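Protease Do-like 2, chloroplastic (Arabidopsis thaliana, PDB 4FLN) is a chloroplast serine protease of the Deg/HtrA type that carries out the primary cleavage of the photodamaged D1 protein of photosystem II. Local coordinates at residues K441-P446 with C460-L465; Q415-S420 with Q437-F442; P146-S151 with G169-I174; G188-A193 with E225-V230; S302-H307 with D335-G340. All blocks are in the same frame, centred on the assembly; numbering follows the deposited sequence.

Interaction 1 (K441-P446 with C460-L465)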
# COMPACT_ATOMS: atom_id res chain seq x y z
N LYS B 441 28.02 -16.28 -30.09
CA LYS B 441 28.56 -16.70 -31.37
C LYS B 441 27.48 -16.94 -32.41
O LYS B 441 26.33 -17.24 -32.09
CB LYS B 441 29.42 -17.96 -31.22
CG LYS B 441 30.45 -17.85 -30.11
CD LYS B 441 31.47 -18.97 -30.17
CE LYS B 441 32.30 -19.01 -28.89
NZ LYS B 441 33.61 -19.70 -29.07
N PHE B 442 27.87 -16.77 -33.67
CA PHE B 442 27.07 -17.20 -34.81
C PHE B 442 27.96 -18.06 -35.69
O PHE B 442 29.02 -17.62 -36.15
CB PHE B 442 26.57 -15.99 -35.60
CG PHE B 442 25.98 -16.36 -36.93
CD1 PHE B 442 24.62 -16.58 -37.07
CD2 PHE B 442 26.80 -16.49 -38.05
CE1 PHE B 442 24.08 -16.92 -38.30
CE2 PHE B 442 26.26 -16.83 -39.28
CZ PHE B 442 24.91 -17.04 -39.41
N ASN B 443 27.53 -19.30 -35.90
CA ASN B 443 28.29 -20.26 -36.70
C ASN B 443 29.77 -20.28 -36.31
O ASN B 443 30.65 -20.33 -37.17
CB ASN B 443 28.12 -19.98 -38.19
CG ASN B 443 26.72 -20.31 -38.68
OD1 ASN B 443 25.81 -20.58 -37.88
ND2 ASN B 443 26.53 -20.28 -39.99
N GLY B 444 30.02 -20.22 -35.00
CA GLY B 444 31.37 -20.30 -34.47
C GLY B 444 32.02 -18.96 -34.21
O GLY B 444 33.01 -18.87 -33.48
N ILE B 445 31.47 -17.90 -34.81
CA ILE B 445 32.10 -16.59 -34.76
C ILE B 445 31.57 -15.66 -33.67
O ILE B 445 30.37 -15.38 -33.61
CB ILE B 445 31.93 -15.87 -36.09
CG1 ILE B 445 32.28 -16.80 -37.24
CG2 ILE B 445 32.77 -14.61 -36.11
CD1 ILE B 445 32.33 -16.11 -38.57
N PRO B 446 32.46 -15.16 -32.80
CA PRO B 446 32.08 -14.22 -31.75
C PRO B 446 31.50 -12.93 -32.34
O PRO B 446 32.09 -12.30 -33.22
CB PRO B 446 33.41 -13.93 -31.04
CG PRO B 446 34.21 -15.15 -31.27
CD PRO B 446 33.87 -15.58 -32.68
N CYS B 460 26.12 -15.61 -45.00
CA CYS B 460 26.00 -17.03 -44.67
C CYS B 460 25.39 -17.83 -45.81
O CYS B 460 24.25 -17.59 -46.22
CB CYS B 460 25.18 -17.23 -43.40
SG CYS B 460 25.10 -18.96 -42.82
N LYS B 461 26.17 -18.75 -46.35
CA LYS B 461 25.68 -19.71 -47.33
C LYS B 461 25.43 -21.10 -46.72
O LYS B 461 25.05 -22.03 -47.42
CB LYS B 461 26.62 -19.79 -48.54
CG LYS B 461 27.58 -18.59 -48.65
CD LYS B 461 28.08 -18.34 -50.07
CE LYS B 461 26.99 -17.74 -50.94
NZ LYS B 461 26.25 -16.67 -50.22
N ASP B 462 25.66 -21.23 -45.41
CA ASP B 462 25.73 -22.55 -44.77
C ASP B 462 24.39 -23.23 -44.59
O ASP B 462 23.34 -22.62 -44.76
CB ASP B 462 26.38 -22.45 -43.40
CG ASP B 462 27.88 -22.41 -43.48
OD1 ASP B 462 28.43 -23.11 -44.36
OD2 ASP B 462 28.49 -21.69 -42.65
N LYS B 463 24.46 -24.48 -44.16
CA LYS B 463 23.27 -25.31 -44.04
C LYS B 463 22.40 -24.76 -42.92
O LYS B 463 21.21 -24.52 -43.11
CB LYS B 463 23.67 -26.76 -43.75
CG LYS B 463 22.52 -27.70 -43.44
CD LYS B 463 21.48 -27.74 -44.54
CE LYS B 463 20.46 -28.85 -44.30
NZ LYS B 463 19.37 -28.83 -45.31
N TYR B 464 23.02 -24.55 -41.77
CA TYR B 464 22.30 -24.09 -40.60
C TYR B 464 22.72 -22.70 -40.13
O TYR B 464 23.85 -22.25 -40.36
CB TYR B 464 22.47 -25.09 -39.46
CG TYR B 464 22.04 -26.50 -39.79
CD1 TYR B 464 22.97 -27.52 -39.97
CD2 TYR B 464 20.69 -26.82 -39.91
CE1 TYR B 464 22.58 -28.80 -40.26
CE2 TYR B 464 20.29 -28.10 -40.21
CZ TYR B 464 21.23 -29.09 -40.39
OH TYR B 464 20.83 -30.37 -40.69
N LEU B 465 21.79 -22.02 -39.47
CA LEU B 465 22.12 -20.83 -38.72
C LEU B 465 22.29 -21.25 -37.26
O LEU B 465 21.32 -21.63 -36.60
CB LEU B 465 20.99 -19.80 -38.85
CG LEU B 465 20.72 -19.27 -40.27
CD1 LEU B 465 19.51 -18.35 -40.28
CD2 LEU B 465 21.93 -18.54 -40.82
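Phe442 turns its ring away from its own backbone N (chi1 168°), which carries the far rim of the ring to Cys460 and Leu465, while Asn443 takes the other branch (chi1 -69°) and swings its amide across to the carbonyl of Tyr464. Ring atom CZ of Phe442 meets CD2 of Leu465 at 3.6 Å, and the sulfur SG of Cys460 lies 3.9 Å from the same CZ. Both neighbours sit at the ring edge, close to its plane, and the sulfur makes an edge-on sulfur-aromatic contact. This is the end of a hairpin in the second PDZ domain: a type I' turn from Phe442 to Ile445 joins strands 437-442 and 445-446, with Asn443 and Gly444 at its corners, both at positive phi. The amide of Asn443 works in two directions. Its ND2 gives a weak hydrogen bond to Tyr464 O (3.3 Å, 142° at the hydrogen) and lies 3.4 Å from Cys460 SG, whereas OD1 accepts from the backbone N of Val466, two residues beyond Tyr464 on the facing strand. Asp462 comes in at the margin, its OD2 3.6 Å from Asn443 ND2. Leu453, Leu456 and Ile457 of helix 450-459 also pack on the Phe442 ring.

Interaction 2 (Q415-S420 with Q437-F442)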
# COMPACT_ATOMS: atom_id res chain seq x y z
N GLN B 415 28.95 -4.08 -28.66
CA GLN B 415 27.61 -4.08 -28.10
C GLN B 415 27.35 -5.43 -27.49
O GLN B 415 28.08 -6.39 -27.73
CB GLN B 415 26.55 -3.85 -29.18
CG GLN B 415 26.53 -2.48 -29.79
CD GLN B 415 25.49 -2.36 -30.88
OE1 GLN B 415 25.18 -3.33 -31.56
NE2 GLN B 415 24.94 -1.16 -31.06
N ILE B 416 26.32 -5.49 -26.67
CA ILE B 416 25.75 -6.74 -26.22
C ILE B 416 24.52 -6.89 -27.10
O ILE B 416 23.63 -6.03 -27.10
CB ILE B 416 25.34 -6.68 -24.73
CG1 ILE B 416 26.54 -6.39 -23.85
CG2 ILE B 416 24.71 -7.98 -24.30
CD1 ILE B 416 26.18 -6.17 -22.40
N VAL B 417 24.48 -7.96 -27.88
CA VAL B 417 23.34 -8.21 -28.72
C VAL B 417 22.43 -9.19 -28.00
O VAL B 417 22.89 -10.23 -27.52
CB VAL B 417 23.74 -8.80 -30.07
CG1 VAL B 417 22.51 -8.93 -30.97
CG2 VAL B 417 24.81 -7.94 -30.72
N ILE B 418 21.16 -8.84 -27.89
CA ILE B 418 20.24 -9.74 -27.23
C ILE B 418 19.15 -10.20 -28.17
O ILE B 418 18.78 -9.53 -29.13
CB ILE B 418 19.59 -9.10 -25.99
CG1 ILE B 418 18.63 -8.00 -26.41
CG2 ILE B 418 20.66 -8.58 -25.04
CD1 ILE B 418 17.48 -7.82 -25.45
N LEU B 419 18.64 -11.39 -27.87
CA LEU B 419 17.45 -11.89 -28.49
C LEU B 419 16.34 -11.51 -27.54
O LEU B 419 16.24 -12.05 -26.44
CB LEU B 419 17.58 -13.41 -28.54
CG LEU B 419 16.33 -14.20 -28.86
CD1 LEU B 419 15.71 -13.67 -30.12
CD2 LEU B 419 16.71 -15.64 -29.02
N SER B 420 15.49 -10.56 -27.94
CA SER B 420 14.42 -10.10 -27.05
C SER B 420 13.22 -11.05 -27.01
O SER B 420 12.86 -11.55 -25.95
CB SER B 420 14.00 -8.65 -27.33
OG SER B 420 14.02 -8.35 -28.71
N GLN B 437 18.01 -12.81 -24.17
CA GLN B 437 19.21 -13.64 -24.09
C GLN B 437 20.31 -12.99 -24.91
O GLN B 437 20.07 -12.52 -26.01
CB GLN B 437 18.92 -15.04 -24.62
CG GLN B 437 18.01 -15.86 -23.74
CD GLN B 437 18.68 -16.27 -22.45
OE1 GLN B 437 19.80 -16.79 -22.47
NE2 GLN B 437 18.02 -16.03 -21.33
N GLN B 438 21.52 -12.96 -24.36
CA GLN B 438 22.65 -12.43 -25.11
C GLN B 438 23.16 -13.48 -26.09
O GLN B 438 23.39 -14.62 -25.70
CB GLN B 438 23.77 -12.01 -24.16
CG GLN B 438 24.91 -11.32 -24.87
CD GLN B 438 26.13 -11.12 -23.99
OE1 GLN B 438 26.09 -11.35 -22.78
NE2 GLN B 438 27.24 -10.69 -24.59
N VAL B 439 23.31 -13.10 -27.36
CA VAL B 439 23.98 -13.96 -28.33
C VAL B 439 25.48 -13.72 -28.33
O VAL B 439 25.93 -12.58 -28.41
CB VAL B 439 23.50 -13.73 -29.77
CG1 VAL B 439 22.53 -14.81 -30.19
CG2 VAL B 439 22.90 -12.34 -29.94
N LEU B 440 26.24 -14.81 -28.25
CA LEU B 440 27.69 -14.76 -28.24
C LEU B 440 28.29 -15.08 -29.60
O LEU B 440 28.99 -14.27 -30.19
CB LEU B 440 28.24 -15.70 -27.17
CG LEU B 440 27.67 -15.39 -25.79
CD1 LEU B 440 28.23 -16.33 -24.74
CD2 LEU B 440 27.91 -13.92 -25.42
N LYS B 441 28.02 -16.28 -30.09
CA LYS B 441 28.56 -16.70 -31.37
C LYS B 441 27.48 -16.94 -32.41
O LYS B 441 26.33 -17.24 -32.09
CB LYS B 441 29.42 -17.96 -31.22
CG LYS B 441 30.45 -17.85 -30.11
CD LYS B 441 31.47 -18.97 -30.17
CE LYS B 441 32.30 -19.01 -28.89
NZ LYS B 441 33.61 -19.70 -29.07
N PHE B 442 27.87 -16.77 -33.67
CA PHE B 442 27.07 -17.20 -34.81
C PHE B 442 27.96 -18.06 -35.69
O PHE B 442 29.02 -17.62 -36.15
CB PHE B 442 26.57 -15.99 -35.60
CG PHE B 442 25.98 -16.36 -36.93
CD1 PHE B 442 24.62 -16.58 -37.07
CD2 PHE B 442 26.80 -16.49 -38.05
CE1 PHE B 442 24.08 -16.92 -38.30
CE2 PHE B 442 26.26 -16.83 -39.28
CZ PHE B 442 24.91 -17.04 -39.41
O HOH W 1 26.62 -9.77 -27.70
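Val417 N, Gln438 NE2 and Val439 O converge on one water. The two N-H groups donate to it, Val417 N from 2.8 Å and the longer Gln438 NE2 from 3.3 Å, and the water in turn donates a hydrogen bond to Val439 O at 3.0 Å. Next to this bridge the strands join directly: Val439 N donates to Val417 O over 2.9 Å, tilted 23° from the carbonyl plane. Further along, Leu419 and Gln437 form an antiparallel hydrogen-bonded pair. Leu419 N reaches Gln437 O within the plane of that carbonyl, and Gln437 N returns the bond to Leu419 O at 3.0 Å, tilted somewhat from the plane of that carbonyl. Ile418 and Gln438 make the neighbouring non-hydrogen-bonded pair. The segments thus knit strands 417-422 and 437-442 of the second PDZ domain's curled antiparallel sheet, the stretches 417-420 and 437-442 running 132° apart. Past the pairing, Leu440 and Lys441 together face Glu468 as a classic beta bulge, where strand 437-442 runs on beside strand 464-469. Side chains meet on both faces of the pair. Gln438 stretches out from its backbone with CG opposite N (chi1 -174°), and its extended chain crosses Ile416 at about a right angle, CG to Ile416 CG2 being 3.4 Å. The end of that amide is held from outside as well, OE1 accepting from Lys403 NZ. On the other face, Val417 CG1 and Val439 CG2 touch at 3.6 Å, and Phe380 of strand 378-382 and Phe469 of strand 464-469 pack on Val439 and also on Leu419.

Interaction 3 (P146-S151 with G169-I174)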
# COMPACT_ATOMS: atom_id res chain seq x y z
N PRO B 146 28.77 31.75 -9.14
CA PRO B 146 28.36 32.33 -7.85
C PRO B 146 29.12 31.77 -6.65
O PRO B 146 29.84 30.79 -6.78
CB PRO B 146 26.88 31.94 -7.75
CG PRO B 146 26.76 30.73 -8.58
CD PRO B 146 27.69 30.94 -9.73
N ARG B 147 28.96 32.43 -5.51
CA ARG B 147 29.49 31.91 -4.26
C ARG B 147 28.33 31.44 -3.39
O ARG B 147 27.19 31.88 -3.57
CB ARG B 147 30.34 32.96 -3.53
CG ARG B 147 31.54 33.41 -4.36
CD ARG B 147 32.59 34.17 -3.56
NE ARG B 147 33.89 34.12 -4.26
CZ ARG B 147 34.84 33.23 -4.01
NH1 ARG B 147 34.67 32.31 -3.06
NH2 ARG B 147 35.98 33.25 -4.70
N LEU B 148 28.60 30.49 -2.50
CA LEU B 148 27.58 30.02 -1.58
C LEU B 148 26.90 31.19 -0.89
O LEU B 148 27.56 32.11 -0.40
CB LEU B 148 28.18 29.09 -0.54
CG LEU B 148 28.68 27.72 -1.00
CD1 LEU B 148 29.11 26.90 0.20
CD2 LEU B 148 27.62 26.98 -1.82
N GLN B 149 25.57 31.14 -0.85
CA GLN B 149 24.73 32.14 -0.21
C GLN B 149 24.40 33.31 -1.11
O GLN B 149 23.59 34.16 -0.77
CB GLN B 149 25.37 32.64 1.09
CG GLN B 149 24.44 33.49 1.93
CD GLN B 149 24.87 33.55 3.38
OE1 GLN B 149 25.93 33.04 3.74
NE2 GLN B 149 24.04 34.16 4.21
N ASP B 150 25.00 33.35 -2.29
CA ASP B 150 24.60 34.33 -3.30
C ASP B 150 23.10 34.18 -3.59
O ASP B 150 22.58 33.07 -3.71
CB ASP B 150 25.41 34.15 -4.58
CG ASP B 150 26.72 34.92 -4.56
OD1 ASP B 150 27.24 35.20 -3.46
OD2 ASP B 150 27.23 35.25 -5.66
N SER B 151 22.41 35.30 -3.69
CA SER B 151 21.00 35.29 -4.00
C SER B 151 20.79 34.78 -5.42
O SER B 151 21.53 35.16 -6.33
CB SER B 151 20.43 36.70 -3.85
OG SER B 151 19.03 36.70 -4.07
N GLY B 169 16.02 32.35 -3.69
CA GLY B 169 16.66 31.51 -2.69
C GLY B 169 18.12 31.88 -2.68
O GLY B 169 18.48 32.97 -3.14
N VAL B 170 18.98 31.02 -2.15
CA VAL B 170 20.41 31.26 -2.30
C VAL B 170 21.10 30.09 -3.01
O VAL B 170 20.50 29.03 -3.21
CB VAL B 170 21.10 31.49 -0.93
CG1 VAL B 170 20.49 32.67 -0.25
CG2 VAL B 170 20.98 30.24 -0.04
N VAL B 171 22.37 30.26 -3.34
CA VAL B 171 23.11 29.13 -3.84
C VAL B 171 23.43 28.39 -2.57
O VAL B 171 24.13 28.91 -1.73
CB VAL B 171 24.43 29.57 -4.48
CG1 VAL B 171 25.37 28.38 -4.59
CG2 VAL B 171 24.19 30.20 -5.85
N SER B 172 22.88 27.19 -2.42
CA SER B 172 23.14 26.39 -1.24
C SER B 172 24.41 25.55 -1.35
O SER B 172 25.14 25.39 -0.37
CB SER B 172 21.94 25.52 -0.84
OG SER B 172 21.24 25.03 -1.97
N ARG B 173 24.64 25.00 -2.54
CA ARG B 173 25.71 24.03 -2.74
C ARG B 173 26.35 24.12 -4.12
O ARG B 173 25.65 24.20 -5.13
CB ARG B 173 25.17 22.62 -2.53
CG ARG B 173 26.19 21.62 -2.02
CD ARG B 173 25.54 20.33 -1.62
NE ARG B 173 26.47 19.49 -0.88
CZ ARG B 173 26.37 18.17 -0.77
NH1 ARG B 173 25.38 17.52 -1.37
NH2 ARG B 173 27.27 17.50 -0.07
N ILE B 174 27.68 24.09 -4.15
CA ILE B 174 28.41 23.92 -5.41
C ILE B 174 29.16 22.59 -5.37
O ILE B 174 30.16 22.45 -4.67
CB ILE B 174 29.41 25.06 -5.65
CG1 ILE B 174 28.68 26.35 -5.96
CG2 ILE B 174 30.32 24.72 -6.80
CD1 ILE B 174 29.42 27.56 -5.50
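Gln149 and Asp150 clasp Val171 at the edge of the second barrel of the trypsin-like protease domain, where the loop leading into strand 151-156 runs against its barrel neighbour 165-178. Two backbone hydrogen bonds do the pairing. Gln149 N donates to Val171 O at 2.8 Å, and Val171 N donates to Asp150 O at the same length, both in the plane of the accepting carbonyl. Both bonds come from a type II turn from Arg147 to Asp150, closed by Asp150 N to Arg147 O, with Gln149 at positive phi; a weak bond from Arg147 N to Asp150 OD2 also spans it. One residue on, Ser151 and Val170 form an antiparallel non-hydrogen-bonded pair.

A neighbouring subunit closes over this edge: its Ile164 packs on Leu148, and its Gly160 and Thr163 carbonyls accept from Arg173 NH2.

The apolar contacts gather round Val171. Pro146 lies across Val171 at about a right angle, its CB 3.7 Å from Val171 CG2. Val171 CG1, the branch opposite the backbone N (chi1 162°), points instead to Leu148 CD2 at 3.8 Å. Leu148 CD2 is shared further, meeting Ile174 CD1 at 4.1 Å.

Interaction 4 (G188-A193 with E225-V230)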
# COMPACT_ATOMS: atom_id res chain seq x y z
N GLY B 188 27.77 21.46 -10.67
CA GLY B 188 26.39 21.88 -10.59
C GLY B 188 26.16 22.80 -9.41
O GLY B 188 26.91 22.74 -8.43
N ILE B 189 25.14 23.65 -9.49
CA ILE B 189 24.79 24.56 -8.42
C ILE B 189 23.48 24.12 -7.80
O ILE B 189 22.51 23.91 -8.51
CB ILE B 189 24.61 26.01 -8.93
CG1 ILE B 189 25.87 26.49 -9.66
CG2 ILE B 189 24.27 26.96 -7.79
CD1 ILE B 189 25.65 27.76 -10.46
N GLN B 190 23.46 23.97 -6.48
CA GLN B 190 22.23 23.70 -5.74
C GLN B 190 21.64 25.00 -5.22
O GLN B 190 22.37 25.86 -4.71
CB GLN B 190 22.53 22.82 -4.54
CG GLN B 190 22.18 21.36 -4.67
CD GLN B 190 22.38 20.63 -3.35
OE1 GLN B 190 22.00 21.13 -2.29
NE2 GLN B 190 22.97 19.43 -3.42
N ILE B 191 20.33 25.16 -5.33
CA ILE B 191 19.69 26.33 -4.76
C ILE B 191 18.63 25.96 -3.73
O ILE B 191 18.08 24.87 -3.72
CB ILE B 191 19.05 27.26 -5.83
CG1 ILE B 191 18.02 26.50 -6.66
CG2 ILE B 191 20.13 27.93 -6.71
CD1 ILE B 191 16.80 27.33 -6.96
N ASP B 192 18.31 26.95 -2.91
CA ASP B 192 17.56 26.84 -1.67
C ASP B 192 16.06 26.84 -1.97
O ASP B 192 15.23 26.89 -1.07
CB ASP B 192 17.97 28.08 -0.85
CG ASP B 192 17.30 28.16 0.48
OD1 ASP B 192 16.23 28.80 0.57
OD2 ASP B 192 17.87 27.63 1.46
N ALA B 193 15.70 26.83 -3.25
CA ALA B 193 14.30 26.95 -3.66
C ALA B 193 13.90 25.85 -4.63
O ALA B 193 14.69 25.44 -5.47
CB ALA B 193 14.05 28.32 -4.29
N GLU B 225 11.81 17.52 -1.69
CA GLU B 225 13.09 18.22 -1.71
C GLU B 225 13.08 19.64 -1.14
O GLU B 225 13.55 19.88 -0.02
CB GLU B 225 13.64 18.23 -3.13
N ASN B 226 12.51 20.58 -1.90
CA ASN B 226 12.78 22.01 -1.72
C ASN B 226 14.26 22.33 -1.99
O ASN B 226 14.88 23.16 -1.33
CB ASN B 226 12.35 22.53 -0.34
CG ASN B 226 12.54 24.04 -0.21
OD1 ASN B 226 11.86 24.83 -0.88
ND2 ASN B 226 13.47 24.45 0.65
N ILE B 227 14.81 21.63 -2.97
CA ILE B 227 16.12 21.97 -3.49
C ILE B 227 16.11 21.92 -5.01
O ILE B 227 15.85 20.87 -5.60
CB ILE B 227 17.21 21.05 -2.93
CG1 ILE B 227 18.31 20.84 -3.96
CG2 ILE B 227 16.63 19.73 -2.52
CD1 ILE B 227 19.32 19.82 -3.54
N GLY B 228 16.36 23.06 -5.64
CA GLY B 228 16.40 23.14 -7.08
C GLY B 228 17.81 22.99 -7.61
O GLY B 228 18.78 23.30 -6.91
N TYR B 229 17.93 22.53 -8.85
CA TYR B 229 19.23 22.33 -9.49
C TYR B 229 19.48 23.27 -10.65
O TYR B 229 18.56 23.66 -11.38
CB TYR B 229 19.38 20.89 -9.94
CG TYR B 229 19.37 19.93 -8.79
CD1 TYR B 229 20.54 19.64 -8.10
CD2 TYR B 229 18.19 19.34 -8.37
CE1 TYR B 229 20.54 18.77 -7.03
CE2 TYR B 229 18.18 18.47 -7.30
CZ TYR B 229 19.36 18.19 -6.63
OH TYR B 229 19.35 17.32 -5.57
N VAL B 230 20.74 23.64 -10.83
CA VAL B 230 21.10 24.55 -11.91
C VAL B 230 22.37 24.13 -12.61
O VAL B 230 23.41 23.97 -11.98
CB VAL B 230 21.28 26.00 -11.40
CG1 VAL B 230 21.73 26.90 -12.54
CG2 VAL B 230 19.99 26.51 -10.77
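Ile189 and Val230 exchange two backbone hydrogen bonds. Ile189 N donates to Val230 O at 3.0 Å, nearly straight at 171° and within the carbonyl plane, and Val230 N answers to Ile189 O at 2.9 Å. Two residues along, Ile191 N gives a similarly straight bond to Gly228 O at 2.9 Å. The return bond, Gly228 N to Ile191 O, is longer at 3.1 Å, and its donor stands 34° from the carbonyl plane. Gly228 N also lies 2.9 Å from Ala193 O, two residues past the end of strand 185-191. Between these pairs, Gln190 and Tyr229 are the non-hydrogen-bonded couple, and their backbones bond outward: Gln190 to Ser172 and Arg173, Tyr229 to Phe216. Their side chains run alongside each other in the same direction, Gln190 CG 3.9 Å from Tyr229 CE1, with amide and ring planes 75° apart. On the other face, Ile189 CB and Val230 CB approach to 4.1 Å. Asp192 OD2 accepts from Lys168 N of a neighbouring subunit. Within the second barrel of the trypsin-like domain, strand 185-191 is therefore held between strand 228-232 and strand 165-178, with strand 211-216 beyond Tyr229, and Ile191 reaches Val152 and Val154 of strand 151-156.

Interaction 5 (S302-H307 with D335-G340)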
# COMPACT_ATOMS: atom_id res chain seq x y z
N SER B 302 49.40 14.29 -9.01
CA SER B 302 49.03 15.59 -9.55
C SER B 302 48.22 15.44 -10.84
O SER B 302 48.23 14.39 -11.47
CB SER B 302 50.27 16.43 -9.80
OG SER B 302 51.25 15.70 -10.53
N PHE B 303 47.50 16.50 -11.20
CA PHE B 303 46.83 16.56 -12.48
C PHE B 303 47.00 17.97 -13.01
O PHE B 303 46.52 18.91 -12.37
CB PHE B 303 45.36 16.21 -12.30
CG PHE B 303 44.56 16.23 -13.56
CD1 PHE B 303 44.19 15.06 -14.18
CD2 PHE B 303 44.15 17.43 -14.12
CE1 PHE B 303 43.43 15.07 -15.33
CE2 PHE B 303 43.40 17.46 -15.28
CZ PHE B 303 43.04 16.28 -15.88
N ASP B 304 47.66 18.14 -14.15
CA ASP B 304 48.00 19.47 -14.66
C ASP B 304 48.65 20.32 -13.56
O ASP B 304 48.36 21.51 -13.43
CB ASP B 304 46.76 20.20 -15.21
CG ASP B 304 46.41 19.80 -16.65
OD1 ASP B 304 47.24 19.17 -17.34
OD2 ASP B 304 45.29 20.14 -17.10
N ASP B 305 49.51 19.68 -12.77
CA ASP B 305 50.25 20.31 -11.67
C ASP B 305 49.40 20.86 -10.52
O ASP B 305 49.87 21.68 -9.73
CB ASP B 305 51.20 21.40 -12.18
CG ASP B 305 52.28 20.86 -13.11
OD1 ASP B 305 53.21 20.18 -12.62
OD2 ASP B 305 52.18 21.11 -14.33
N LEU B 306 48.17 20.37 -10.40
CA LEU B 306 47.39 20.57 -9.18
C LEU B 306 47.45 19.27 -8.38
O LEU B 306 47.24 18.19 -8.93
CB LEU B 306 45.93 20.93 -9.50
CG LEU B 306 45.69 22.26 -10.22
CD1 LEU B 306 44.28 22.33 -10.80
CD2 LEU B 306 45.95 23.45 -9.30
N HIS B 307 47.76 19.37 -7.10
CA HIS B 307 47.90 18.18 -6.27
C HIS B 307 46.56 17.58 -5.89
O HIS B 307 45.61 18.30 -5.60
CB HIS B 307 48.74 18.48 -5.03
CG HIS B 307 50.21 18.61 -5.31
ND1 HIS B 307 50.86 17.82 -6.22
CD2 HIS B 307 51.14 19.45 -4.80
CE1 HIS B 307 52.14 18.16 -6.26
NE2 HIS B 307 52.33 19.15 -5.41
N ASP B 335 41.66 16.26 -25.77
CA ASP B 335 42.68 17.00 -25.02
C ASP B 335 43.65 16.10 -24.28
O ASP B 335 43.32 14.98 -23.89
CB ASP B 335 42.04 17.95 -24.02
CG ASP B 335 41.49 19.20 -24.66
OD1 ASP B 335 41.68 19.39 -25.89
OD2 ASP B 335 40.88 20.00 -23.92
N ILE B 336 44.86 16.60 -24.07
CA ILE B 336 45.84 15.89 -23.26
C ILE B 336 45.99 16.53 -21.88
O ILE B 336 46.09 17.76 -21.76
CB ILE B 336 47.21 15.84 -23.97
CG1 ILE B 336 47.07 15.11 -25.32
CG2 ILE B 336 48.24 15.18 -23.08
CD1 ILE B 336 48.37 14.54 -25.88
N ALA B 337 45.98 15.70 -20.85
CA ALA B 337 46.28 16.16 -19.49
C ALA B 337 47.61 15.58 -19.03
O ALA B 337 47.90 14.42 -19.29
CB ALA B 337 45.17 15.75 -18.52
N GLU B 338 48.41 16.39 -18.34
CA GLU B 338 49.61 15.87 -17.70
C GLU B 338 49.28 15.34 -16.32
O GLU B 338 48.60 15.99 -15.53
CB GLU B 338 50.69 16.94 -17.63
CG GLU B 338 51.07 17.49 -19.00
CD GLU B 338 52.21 18.48 -18.93
OE1 GLU B 338 52.42 19.22 -19.92
OE2 GLU B 338 52.89 18.51 -17.89
N ILE B 339 49.73 14.13 -16.02
CA ILE B 339 49.36 13.51 -14.77
C ILE B 339 50.59 13.01 -14.00
O ILE B 339 51.34 12.16 -14.48
CB ILE B 339 48.35 12.37 -15.00
CG1 ILE B 339 47.08 12.93 -15.65
CG2 ILE B 339 48.02 11.66 -13.69
CD1 ILE B 339 46.03 11.88 -15.98
N GLY B 340 50.80 13.58 -12.83
CA GLY B 340 51.79 13.09 -11.89
C GLY B 340 51.41 11.80 -11.19
O GLY B 340 50.38 11.71 -10.53
O HOH W 2 50.83 16.73 -12.89
O HOH W 3 47.86 19.10 -19.88
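Phe303 lies obliquely across Ile339, its CD1 3.9 Å from Ile339 CG1, and rests the far end of its ring on Ala337 CB, which comes close to CZ. Turning the ring opposite the backbone N (chi1 180°) sends it along strand 336-343, so that one aromatic side chain spans two residues on the same face. Phe324 meets the ring too, its plane steeply inclined, and Leu327 and Ile328 of helix 325-329 pack on it. The hairpin that carries Phe303 belongs to the first PDZ domain: strands 299-303 and 306-307 are joined by a type I' turn from Phe303 to Leu306, and the turn leans on strand 336-343. Asp304 turns its carboxylate toward the backbone of that strand. OD1 accepts from Glu338 N at 3.2 Å, on its syn side but 31° out of the carboxylate plane, while Asp304 N gives a straight bond to Glu338 O (2.7 Å, 173°). A water bridges the same OD1 (2.6 Å) to Ile336 O (2.9 Å), and OD2 forms a salt bridge with Lys331. At the other end of the contact, Ser302 OG and Asp305 N share a second water, which lies 2.6 Å from Ser302 OG.

The five contacts fall into three parts of the chain. Interactions 1 and 2 share strand 437-442 and lie 14 Å apart between centres, so one strand of the second PDZ sheet pairs with 417-422 and, through the turn at its end, meets 460-465. Interactions 3 and 4 have centres 9 Å apart and touch in the second protease barrel, where Arg173 O and Gln190 N, 2.6 Å apart, probably hydrogen-bond; both reach a neighbouring subunit. Interaction 4 lies nearest the catalytic triad inferred by similarity, with the Tyr229 side chain about 8 Å from that of Ser200. Interaction 5, in the first PDZ domain, stands about 15 Å from interaction 3 at the nearest atoms.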